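Local coordinates for protein putative mandelate racemase (Zymomonas mobilis, PDB 2OX4) that binds magnesium and, as a member of the mandelate racemase group of the enolase superfamily, is probably a lyase, perhaps a dehydratase, at residues Val128-Leu133 / Leu155-Glu160; Ala324-Leu329 / His358-Val363. One frame throughout, in Å; residues are numbered along the deposited sequence. Where two conformers were deposited one is given.

Interaction 1: Val128-Leu133 / Leu155-Glu160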
loop_
_atom_site.group_PDB
_atom_site.type_symbol
_atom_site.label_atom_id
_atom_site.label_comp_id
_atom_site.label_asym_id
_atom_site.label_seq_id
_atom_site.Cartn_x
_atom_site.Cartn_y
_atom_site.Cartn_z
ATOM N N VAL C 128 15.237 -22.536 29.989
ATOM C CA VAL C 128 15.321 -23.624 29.015
ATOM C C VAL C 128 13.978 -24.341 28.897
ATOM O O VAL C 128 13.257 -24.488 29.887
ATOM C CB VAL C 128 16.416 -24.666 29.408
ATOM C CG1 VAL C 128 16.573 -25.700 28.326
ATOM C CG2 VAL C 128 17.768 -23.983 29.670
ATOM N N TYR C 129 13.634 -24.780 27.685
ATOM C CA TYR C 129 12.535 -25.722 27.509
ATOM C C TYR C 129 12.988 -27.099 27.043
ATOM O O TYR C 129 13.992 -27.234 26.335
ATOM C CB TYR C 129 11.410 -25.147 26.616
ATOM C CG TYR C 129 11.666 -25.009 25.114
ATOM C CD1 TYR C 129 11.526 -26.097 24.243
ATOM C CD2 TYR C 129 11.966 -23.766 24.559
ATOM C CE1 TYR C 129 11.740 -25.959 22.868
ATOM C CE2 TYR C 129 12.160 -23.619 23.190
ATOM C CZ TYR C 129 12.026 -24.704 22.350
ATOM O OH TYR C 129 12.215 -24.531 21.000
ATOM N N ALA C 130 12.254 -28.119 27.475
ATOM C CA ALA C 130 12.486 -29.483 27.049
ATOM C C ALA C 130 11.814 -29.735 25.702
ATOM O O ALA C 130 10.586 -29.679 25.609
ATOM C CB ALA C 130 11.920 -30.445 28.108
ATOM N N SER C 131 12.619 -30.050 24.688
ATOM C CA SER C 131 12.177 -29.999 23.303
ATOM C C SER C 131 11.918 -31.358 22.665
ATOM O O SER C 131 12.770 -32.255 22.730
ATOM C CB SER C 131 13.186 -29.247 22.446
ATOM O OG SER C 131 12.658 -29.034 21.145
ATOM N N GLN C 132 10.762 -31.450 21.994
ATOM C CA GLN C 132 10.357 -32.580 21.141
ATOM C C GLN C 132 9.961 -33.788 21.995
ATOM O O GLN C 132 10.526 -34.876 21.855
ATOM C CB GLN C 132 11.415 -32.942 20.067
ATOM C CG GLN C 132 11.987 -31.744 19.255
ATOM C CD GLN C 132 10.977 -31.059 18.330
ATOM O OE1 GLN C 132 9.819 -31.464 18.236
ATOM N NE2 GLN C 132 11.432 -30.021 17.621
ATOM N N LEU C 133 8.992 -33.566 22.883
ATOM C CA LEU C 133 8.505 -34.594 23.817
ATOM C C LEU C 133 7.920 -35.802 23.102
ATOM O O LEU C 133 7.926 -36.909 23.644
ATOM C CB LEU C 133 7.422 -34.033 24.739
ATOM C CG LEU C 133 7.672 -32.883 25.710
ATOM C CD1 LEU C 133 6.355 -32.558 26.411
ATOM C CD2 LEU C 133 8.767 -33.198 26.708
ATOM N N LEU C 155 5.591 -34.646 32.167
ATOM C CA LEU C 155 5.862 -34.797 33.599
ATOM C C LEU C 155 7.303 -35.174 33.932
ATOM O O LEU C 155 7.832 -34.690 34.935
ATOM C CB LEU C 155 4.873 -35.768 34.248
ATOM C CG LEU C 155 3.432 -35.269 34.369
ATOM C CD1 LEU C 155 2.523 -36.401 34.850
ATOM C CD2 LEU C 155 3.334 -34.066 35.298
ATOM N N LYS C 156 7.926 -36.021 33.099
ATOM C CA LYS C 156 9.351 -36.341 33.215
ATOM C C LYS C 156 10.215 -35.091 33.104
ATOM O O LYS C 156 11.166 -34.913 33.872
ATOM C CB LYS C 156 9.780 -37.348 32.144
ATOM C CG LYS C 156 9.241 -38.760 32.346
ATOM C CD LYS C 156 9.665 -39.679 31.215
ATOM C CE LYS C 156 9.007 -41.051 31.347
ATOM N NZ LYS C 156 9.117 -41.844 30.093
ATOM N N ALA C 157 9.886 -34.228 32.143
ATOM C CA ALA C 157 10.601 -32.963 31.990
ATOM C C ALA C 157 10.414 -32.067 33.216
ATOM O O ALA C 157 11.382 -31.539 33.751
ATOM C CB ALA C 157 10.139 -32.241 30.729
ATOM N N VAL C 158 9.166 -31.911 33.653
ATOM C CA VAL C 158 8.834 -31.101 34.832
ATOM C C VAL C 158 9.569 -31.598 36.090
ATOM O O VAL C 158 10.078 -30.802 36.885
ATOM C CB VAL C 158 7.301 -31.057 35.080
ATOM C CG1 VAL C 158 6.978 -30.504 36.469
ATOM C CG2 VAL C 158 6.619 -30.213 34.008
ATOM N N ALA C 159 9.645 -32.919 36.242
ATOM C CA ALA C 159 10.332 -33.529 37.387
ATOM C C ALA C 159 11.830 -33.193 37.417
ATOM O O ALA C 159 12.436 -33.124 38.493
ATOM C CB ALA C 159 10.117 -35.038 37.380
ATOM N N GLU C 160 12.410 -32.970 36.235
ATOM C CA GLU C 160 13.779 -32.465 36.108
ATOM C C GLU C 160 13.958 -30.950 36.315
ATOM O O GLU C 160 15.080 -30.457 36.312
ATOM C CB GLU C 160 14.408 -32.917 34.782
ATOM C CG GLU C 160 14.556 -34.427 34.653
ATOM C CD GLU C 160 15.221 -34.875 33.345
ATOM O OE1 GLU C 160 15.518 -34.029 32.472
ATOM O OE2 GLU C 160 15.448 -36.093 33.192
#

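Interaction 2: Ala324-Leu329 / His358-Val363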
loop_
_atom_site.group_PDB
_atom_site.type_symbol
_atom_site.label_atom_id
_atom_site.label_comp_id
_atom_site.label_asym_id
_atom_site.label_seq_id
_atom_site.Cartn_x
_atom_site.Cartn_y
_atom_site.Cartn_z
ATOM N N ALA C 324 27.375 -27.185 18.435
ATOM C CA ALA C 324 26.203 -26.325 18.235
ATOM C C ALA C 324 25.613 -25.820 19.547
ATOM O O ALA C 324 25.296 -24.631 19.683
ATOM C CB ALA C 324 25.139 -27.057 17.419
ATOM N N GLU C 325 25.451 -26.706 20.525
ATOM C CA GLU C 325 24.790 -26.269 21.758
ATOM C C GLU C 325 25.615 -25.265 22.562
ATOM O O GLU C 325 25.084 -24.218 22.979
ATOM C CB GLU C 325 24.276 -27.421 22.629
ATOM C CG GLU C 325 23.332 -26.885 23.746
ATOM C CD GLU C 325 22.173 -27.815 24.120
ATOM O OE1 GLU C 325 22.402 -29.040 24.222
ATOM O OE2 GLU C 325 21.038 -27.312 24.348
ATOM N N ALA C 326 26.903 -25.561 22.755
ATOM C CA ALA C 326 27.798 -24.644 23.451
ATOM C C ALA C 326 27.825 -23.279 22.757
ATOM O O ALA C 326 27.734 -22.245 23.418
ATOM C CB ALA C 326 29.214 -25.219 23.538
ATOM N N ALA C 327 27.944 -23.288 21.431
ATOM C CA ALA C 327 27.994 -22.041 20.666
ATOM C C ALA C 327 26.728 -21.221 20.908
ATOM O O ALA C 327 26.806 -20.017 21.146
ATOM C CB ALA C 327 28.182 -22.323 19.182
ATOM N N SER C 328 25.570 -21.889 20.896
ATOM C CA SER C 328 24.284 -21.193 21.050
ATOM C C SER C 328 24.151 -20.443 22.379
ATOM O O SER C 328 23.511 -19.406 22.446
ATOM C CB SER C 328 23.112 -22.156 20.855
ATOM O OG SER C 328 22.988 -23.054 21.953
ATOM N N LEU C 329 24.760 -20.971 23.438
ATOM C CA LEU C 329 24.667 -20.341 24.750
ATOM C C LEU C 329 25.387 -18.995 24.771
ATOM O O LEU C 329 24.934 -18.046 25.412
ATOM C CB LEU C 329 25.244 -21.287 25.817
ATOM C CG LEU C 329 24.537 -22.646 25.892
ATOM C CD1 LEU C 329 25.317 -23.603 26.793
ATOM C CD2 LEU C 329 23.100 -22.492 26.372
ATOM N N HIS C 358 32.906 -31.992 26.405
ATOM C CA HIS C 358 32.009 -31.546 27.486
ATOM C C HIS C 358 30.555 -31.808 27.147
ATOM O O HIS C 358 30.124 -31.567 26.023
ATOM C CB HIS C 358 32.192 -30.056 27.772
ATOM C CG HIS C 358 33.618 -29.644 27.932
ATOM N ND1 HIS C 358 34.366 -29.971 29.043
ATOM C CD2 HIS C 358 34.446 -28.958 27.109
ATOM C CE1 HIS C 358 35.587 -29.491 28.904
ATOM N NE2 HIS C 358 35.662 -28.869 27.743
ATOM N N ASN C 359 29.797 -32.299 28.122
ATOM C CA ASN C 359 28.370 -32.498 27.937
ATOM C C ASN C 359 27.590 -31.476 28.763
ATOM O O ASN C 359 27.217 -31.744 29.908
ATOM C CB ASN C 359 27.986 -33.931 28.324
ATOM C CG ASN C 359 26.530 -34.262 28.017
ATOM O OD1 ASN C 359 25.859 -33.575 27.237
ATOM N ND2 ASN C 359 26.040 -35.332 28.629
ATOM N N TYR C 360 27.349 -30.303 28.178
ATOM C CA TYR C 360 26.653 -29.228 28.884
ATOM C C TYR C 360 25.174 -29.549 28.951
ATOM O O TYR C 360 24.536 -29.773 27.914
ATOM C CB TYR C 360 26.862 -27.876 28.185
ATOM C CG TYR C 360 28.278 -27.378 28.252
ATOM C CD1 TYR C 360 28.796 -26.839 29.432
ATOM C CD2 TYR C 360 29.109 -27.452 27.141
ATOM C CE1 TYR C 360 30.112 -26.386 29.501
ATOM C CE2 TYR C 360 30.417 -27.001 27.198
ATOM C CZ TYR C 360 30.918 -26.473 28.375
ATOM O OH TYR C 360 32.221 -26.028 28.430
ATOM N N GLN C 361 24.642 -29.597 30.170
ATOM C CA GLN C 361 23.226 -29.906 30.396
ATOM C C GLN C 361 22.623 -28.884 31.348
ATOM O O GLN C 361 23.331 -28.328 32.189
ATOM C CB GLN C 361 23.055 -31.320 30.977
ATOM C CG GLN C 361 23.407 -32.461 30.021
ATOM C CD GLN C 361 22.422 -32.596 28.874
ATOM O OE1 GLN C 361 21.214 -32.395 29.044
ATOM N NE2 GLN C 361 22.933 -32.947 27.701
ATOM N N PRO C 362 21.309 -28.614 31.217
ATOM C CA PRO C 362 20.680 -27.691 32.145
ATOM C C PRO C 362 20.691 -28.248 33.568
ATOM O O PRO C 362 20.760 -29.466 33.753
ATOM C CB PRO C 362 19.242 -27.604 31.632
ATOM C CG PRO C 362 19.335 -28.005 30.207
ATOM C CD PRO C 362 20.345 -29.104 30.221
ATOM N N VAL C 363 20.659 -27.351 34.542
ATOM C CA VAL C 363 20.432 -27.704 35.948
ATOM C C VAL C 363 19.146 -27.040 36.431
ATOM O O VAL C 363 19.024 -25.806 36.415
ATOM C CB VAL C 363 21.617 -27.233 36.830
ATOM C CG1 VAL C 363 21.403 -27.605 38.302
ATOM C CG2 VAL C 363 22.941 -27.789 36.302
HETATM O O HOH W 1 24.599 -29.970 24.887
#

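Interaction 1: Val128-Leu133 / Leu155-Glu160
A130 and A157 meet methyl to methyl, CB against CB at 3.6 Å, and so small a pair lets the strand and the helix come close: the CA atoms of A130 and A157 are 6.3 Å apart. L133 adds a looser touch from beyond the end of the strand. Its CG is turned opposite the backbone carbonyl carbon (chi1 -62°), and CD1 continues the extended line of the side chain (chi2 178°), which leaves the other branch, CD2, as the one that reaches A157 CB, at 4.4 Å. The joint belongs to a beta-alpha-beta unit of the enolase-superfamily barrel, in which strand 126-131 is followed by helix 147-159 and then by strand 164-167, parallel to the first. Side chains alternate along the strand, so A130 faces the helix while Y129 and S131 turn the other way, S131 OG bonding to E342. Q132 then breaks the alternation: its positive phi, 74°, lets L133 point to the same side as A130, where it also touches E153 and A154 of the helix. The amide of Q132 heads off to the magnesium ligand E215, NE2 bonding to its OE1. W137 lies against A130 and donates its indole N-H to E160 OE1.

Interaction 2: Ala324-Leu329 / His358-Val363
The direct touch is light: the CB of A326 approaches the ring of Y360 obliquely, 4.2 Å from CD2, while L329, one turn further along the helix, turns its CD1 methyl to Y360 CB without coming as close. A polar link runs beside it. A water donates to E325 OE1 at 2.5 Å and to the backbone O of Y360 at 3.0 Å, bridging E325 OE1 and Y360 O, which are themselves 4.3 Å apart. E325 reaches the water with CG anti to its backbone N (chi1 -168°) and a middle torsion (chi2 146°) well off the staggered value. In the barrel of the enolase superfamily, helix 322-333 precedes strand 341-344, and the loop holding 358-363 leads into strand 366-367, which runs antiparallel to strand 126-131; the contact fastens that loop to the helix. Further out, E325 OE2 is held by H341 NE2 and H343 ND1, and the other nitrogen of H343 bonds to Q361 OE1, so one imidazole serves both segments. Y360 O also has Y367 OH as a partner, and the phenol of Y360 is tied to the carbonyl of G376. The amide of Q361 is fixed at its other end too: NE2 donates to N359 OD1 at 3.0 Å with a nearly straight N-H (173°), the acceptor lying in the plane of the Q361 amide. On the helix side, the O of E325 takes both L329 N and, at 2.6 Å, the hydroxyl of S328.

How the interactions relate
After the N-terminal strands and helices, the chain enters the barrel with strand 126-131, and interaction 1 closes a loop of 21 residues when helix 147-159 returns to it. Only much later, past the intervening units of the barrel, does helix 322-333 open interaction 2, which closes after another 28 residues with the loop 358-363. The two are therefore in series, neither enclosing nor crossing the other. In space they converge, because strand 126-131 pairs both with strand 341-344 and with 366-367, bringing the start and end of the barrel domain together. There V128 CG1 packs on P362 CG at 4.1 Å, a direct touch between the first segment of interaction 1 and the second of interaction 2.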